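Local coordinates for monovalent Na+/H+ antiporter subunit D (Dietzia sp. DQ12-45-1b, PDB 7D3U), which is a membrane-embedded subunit of the Mrp complex, a sodium/proton antiporter, and probably takes part in its ion transport, at residues Thr242-Ile254 / Leu330-Leu342. Sequence-based numbering, arbitrary orientation.
Sequences TAMFSGLHTKIAI and LLHHMIVKAALFL
Ala243 fits between Phe341 and Leu342: its CB lies 3.6 Å from Phe341 CB and equally close to Leu342 CD2. Thr242 and Ser246 flank it and both meet the Phe341 ring. Thr242 OG1 stands over one face, toward the rim, 3.5 Å from Phe341 CE1, while Ser246 CB approaches Phe341 CD2 obliquely. Ser246 OG turns back and hydrogen-bonds Ala243 O within its own segment. Gly247, with no side chain, lets Met334 come close, and the two CA atoms are 4.7 Å apart. Beyond the break between helices 239-245 and 249-263, the bent Lys251 chain runs antiparallel alongside the Met334 and Leu330 side chains. Lys251 CG touches Met334 CE and Leu330 CD1, both at 3.6 Å. The bend at chi2 (69°) brings Lys251 NZ back to the break. There it donates hydrogen bonds to Ser246 O, nearly straight on to the carbonyl (171°), and to Thr250 OG1. Lys251 NZ also lies 3.1 Å from His333 NE2. Replacing Lys251 by alanine would probably leave Ser246 O without this donor and open a gap beside Met334 CE and Leu330 CD1. A lysine in a broken transmembrane helix is characteristic of antiporter-like subunits. The buried Lys251-His333 pair would be consistent with a step on a proton path, as proposed for related subunits.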
# COMPACT_ATOMS: atom_id res chain seq x y z
N THR A 242 -5.36 3.53 -7.99
CA THR A 242 -5.37 3.44 -6.54
C THR A 242 -6.52 2.58 -6.04
O THR A 242 -6.38 1.88 -5.03
CB THR A 242 -5.44 4.84 -5.91
OG1 THR A 242 -5.55 4.72 -4.49
CG2 THR A 242 -6.63 5.61 -6.44
N ALA A 243 -7.66 2.60 -6.73
CA ALA A 243 -8.77 1.74 -6.35
C ALA A 243 -8.42 0.27 -6.58
O ALA A 243 -8.81 -0.59 -5.79
CB ALA A 243 -10.02 2.12 -7.13
N MET A 244 -7.69 -0.02 -7.66
CA MET A 244 -7.27 -1.40 -7.90
C MET A 244 -6.23 -1.84 -6.89
O MET A 244 -6.21 -3.00 -6.47
CB MET A 244 -6.74 -1.54 -9.32
CG MET A 244 -6.27 -2.94 -9.66
SD MET A 244 -5.80 -3.09 -11.39
CE MET A 244 -7.20 -2.29 -12.17
N PHE A 245 -5.34 -0.93 -6.48
CA PHE A 245 -4.28 -1.30 -5.55
C PHE A 245 -4.77 -1.37 -4.11
O PHE A 245 -4.12 -2.00 -3.27
CB PHE A 245 -3.12 -0.30 -5.64
CG PHE A 245 -2.36 -0.37 -6.92
CD1 PHE A 245 -2.74 -1.23 -7.94
CD2 PHE A 245 -1.25 0.43 -7.12
CE1 PHE A 245 -2.03 -1.29 -9.12
CE2 PHE A 245 -0.54 0.38 -8.29
CZ PHE A 245 -0.93 -0.48 -9.29
N SER A 246 -5.89 -0.71 -3.80
CA SER A 246 -6.37 -0.67 -2.43
C SER A 246 -6.71 -2.05 -1.87
O SER A 246 -6.77 -2.21 -0.65
CB SER A 246 -7.61 0.22 -2.35
OG SER A 246 -8.78 -0.52 -2.63
N GLY A 247 -6.93 -3.04 -2.73
CA GLY A 247 -7.33 -4.35 -2.26
C GLY A 247 -6.34 -5.46 -2.53
O GLY A 247 -6.53 -6.58 -2.06
N LEU A 248 -5.30 -5.18 -3.31
CA LEU A 248 -4.36 -6.21 -3.73
C LEU A 248 -3.10 -6.26 -2.87
O LEU A 248 -2.85 -7.27 -2.19
CB LEU A 248 -3.99 -6.02 -5.20
CG LEU A 248 -5.19 -6.05 -6.15
CD1 LEU A 248 -4.74 -6.06 -7.58
CD2 LEU A 248 -6.07 -7.25 -5.85
N HIS A 249 -2.31 -5.19 -2.85
CA HIS A 249 -0.94 -5.28 -2.36
C HIS A 249 -0.90 -5.43 -0.84
O HIS A 249 -0.39 -6.43 -0.31
CB HIS A 249 -0.15 -4.05 -2.80
CG HIS A 249 -0.07 -3.88 -4.28
ND1 HIS A 249 0.65 -4.73 -5.09
CD2 HIS A 249 -0.62 -2.96 -5.10
CE1 HIS A 249 0.54 -4.34 -6.35
NE2 HIS A 249 -0.22 -3.27 -6.38
N THR A 250 -1.42 -4.44 -0.12
CA THR A 250 -1.46 -4.52 1.33
C THR A 250 -2.21 -5.76 1.79
O THR A 250 -1.85 -6.37 2.79
CB THR A 250 -2.10 -3.26 1.91
OG1 THR A 250 -3.42 -3.12 1.40
CG2 THR A 250 -1.29 -2.04 1.54
N LYS A 251 -3.23 -6.17 1.03
CA LYS A 251 -4.01 -7.32 1.44
C LYS A 251 -3.29 -8.63 1.15
O LYS A 251 -3.46 -9.60 1.89
CB LYS A 251 -5.37 -7.29 0.75
CG LYS A 251 -6.41 -6.45 1.49
CD LYS A 251 -6.09 -4.97 1.43
CE LYS A 251 -6.83 -4.20 2.50
NZ LYS A 251 -6.45 -2.76 2.50
N ILE A 252 -2.46 -8.68 0.10
CA ILE A 252 -1.59 -9.84 -0.09
C ILE A 252 -0.59 -9.92 1.06
O ILE A 252 -0.28 -11.01 1.55
CB ILE A 252 -0.90 -9.79 -1.46
CG1 ILE A 252 -1.88 -10.11 -2.58
CG2 ILE A 252 0.27 -10.76 -1.50
CD1 ILE A 252 -2.89 -11.17 -2.22
N ALA A 253 -0.09 -8.77 1.51
CA ALA A 253 0.79 -8.77 2.67
C ALA A 253 0.06 -9.26 3.92
O ALA A 253 0.64 -9.97 4.75
CB ALA A 253 1.37 -7.38 2.90
N ILE A 254 -1.21 -8.89 4.07
CA ILE A 254 -1.99 -9.35 5.22
C ILE A 254 -2.15 -10.87 5.17
O ILE A 254 -1.98 -11.57 6.17
CB ILE A 254 -3.36 -8.66 5.26
CG1 ILE A 254 -3.21 -7.15 5.38
CG2 ILE A 254 -4.19 -9.19 6.41
CD1 ILE A 254 -2.26 -6.71 6.44
N LEU A 330 -10.88 -8.68 6.77
CA LEU A 330 -10.09 -8.52 5.56
C LEU A 330 -10.98 -8.52 4.32
O LEU A 330 -10.92 -7.60 3.49
CB LEU A 330 -9.05 -9.64 5.48
CG LEU A 330 -8.08 -9.68 4.31
CD1 LEU A 330 -7.21 -8.45 4.32
CD2 LEU A 330 -7.23 -10.93 4.40
N LEU A 331 -11.82 -9.55 4.19
CA LEU A 331 -12.65 -9.68 3.00
C LEU A 331 -13.68 -8.56 2.90
O LEU A 331 -14.03 -8.15 1.79
CB LEU A 331 -13.36 -11.04 3.01
CG LEU A 331 -12.42 -12.23 3.11
CD1 LEU A 331 -13.21 -13.51 3.23
CD2 LEU A 331 -11.50 -12.28 1.91
N HIS A 332 -14.17 -8.06 4.03
CA HIS A 332 -15.09 -6.93 3.99
C HIS A 332 -14.38 -5.63 3.67
O HIS A 332 -14.87 -4.82 2.88
CB HIS A 332 -15.84 -6.82 5.31
CG HIS A 332 -15.91 -5.42 5.83
ND1 HIS A 332 -16.85 -4.51 5.40
CD2 HIS A 332 -15.15 -4.77 6.75
CE1 HIS A 332 -16.67 -3.36 6.02
NE2 HIS A 332 -15.65 -3.49 6.85
N HIS A 333 -13.22 -5.40 4.30
CA HIS A 333 -12.57 -4.10 4.18
C HIS A 333 -11.97 -3.89 2.81
O HIS A 333 -11.96 -2.76 2.32
CB HIS A 333 -11.49 -3.94 5.24
CG HIS A 333 -10.46 -2.92 4.88
ND1 HIS A 333 -10.79 -1.62 4.56
CD2 HIS A 333 -9.12 -3.01 4.75
CE1 HIS A 333 -9.69 -0.95 4.27
NE2 HIS A 333 -8.66 -1.77 4.37
N MET A 334 -11.44 -4.94 2.18
CA MET A 334 -10.90 -4.70 0.84
C MET A 334 -12.02 -4.36 -0.14
O MET A 334 -11.85 -3.49 -1.00
CB MET A 334 -10.07 -5.90 0.37
CG MET A 334 -10.84 -7.10 -0.10
SD MET A 334 -9.76 -8.20 -1.03
CE MET A 334 -8.73 -8.86 0.27
N ILE A 335 -13.19 -4.98 0.03
CA ILE A 335 -14.35 -4.64 -0.79
C ILE A 335 -14.79 -3.21 -0.53
O ILE A 335 -15.06 -2.44 -1.46
CB ILE A 335 -15.50 -5.63 -0.54
CG1 ILE A 335 -15.27 -6.93 -1.31
CG2 ILE A 335 -16.83 -5.02 -0.92
CD1 ILE A 335 -16.37 -7.94 -1.12
N VAL A 336 -14.88 -2.82 0.74
CA VAL A 336 -15.37 -1.49 1.09
C VAL A 336 -14.40 -0.42 0.60
O VAL A 336 -14.81 0.55 -0.05
CB VAL A 336 -15.61 -1.39 2.60
CG1 VAL A 336 -15.46 0.05 3.07
CG2 VAL A 336 -16.98 -1.90 2.92
N LYS A 337 -13.11 -0.58 0.89
CA LYS A 337 -12.12 0.38 0.44
C LYS A 337 -12.06 0.45 -1.08
O LYS A 337 -11.78 1.51 -1.64
CB LYS A 337 -10.75 0.03 1.01
CG LYS A 337 -9.74 1.15 0.92
CD LYS A 337 -10.25 2.40 1.62
CE LYS A 337 -10.33 2.20 3.12
NZ LYS A 337 -10.90 3.39 3.80
N ALA A 338 -12.32 -0.67 -1.76
CA ALA A 338 -12.48 -0.60 -3.21
C ALA A 338 -13.68 0.25 -3.58
O ALA A 338 -13.58 1.15 -4.42
CB ALA A 338 -12.62 -2.01 -3.79
N ALA A 339 -14.83 0.00 -2.93
CA ALA A 339 -16.03 0.79 -3.20
C ALA A 339 -15.88 2.24 -2.75
O ALA A 339 -16.69 3.08 -3.16
CB ALA A 339 -17.23 0.17 -2.51
N LEU A 340 -14.89 2.55 -1.93
CA LEU A 340 -14.68 3.91 -1.45
C LEU A 340 -13.72 4.68 -2.33
O LEU A 340 -13.89 5.89 -2.53
CB LEU A 340 -14.17 3.88 -0.01
CG LEU A 340 -14.75 4.91 0.96
CD1 LEU A 340 -16.21 5.17 0.65
CD2 LEU A 340 -14.58 4.44 2.38
N PHE A 341 -12.70 4.01 -2.87
CA PHE A 341 -11.81 4.64 -3.83
C PHE A 341 -12.47 4.77 -5.20
O PHE A 341 -11.98 5.54 -6.04
CB PHE A 341 -10.51 3.85 -3.96
CG PHE A 341 -9.48 4.21 -2.94
CD1 PHE A 341 -8.82 5.43 -3.00
CD2 PHE A 341 -9.16 3.33 -1.93
CE1 PHE A 341 -7.86 5.75 -2.06
CE2 PHE A 341 -8.20 3.66 -0.99
CZ PHE A 341 -7.55 4.87 -1.06
N LEU A 342 -13.54 4.03 -5.46
CA LEU A 342 -14.26 4.13 -6.72
C LEU A 342 -15.34 5.20 -6.68
O LEU A 342 -15.69 5.75 -7.73
CB LEU A 342 -14.90 2.79 -7.07
CG LEU A 342 -13.97 1.66 -7.51
CD1 LEU A 342 -14.75 0.39 -7.77
CD2 LEU A 342 -13.19 2.07 -8.74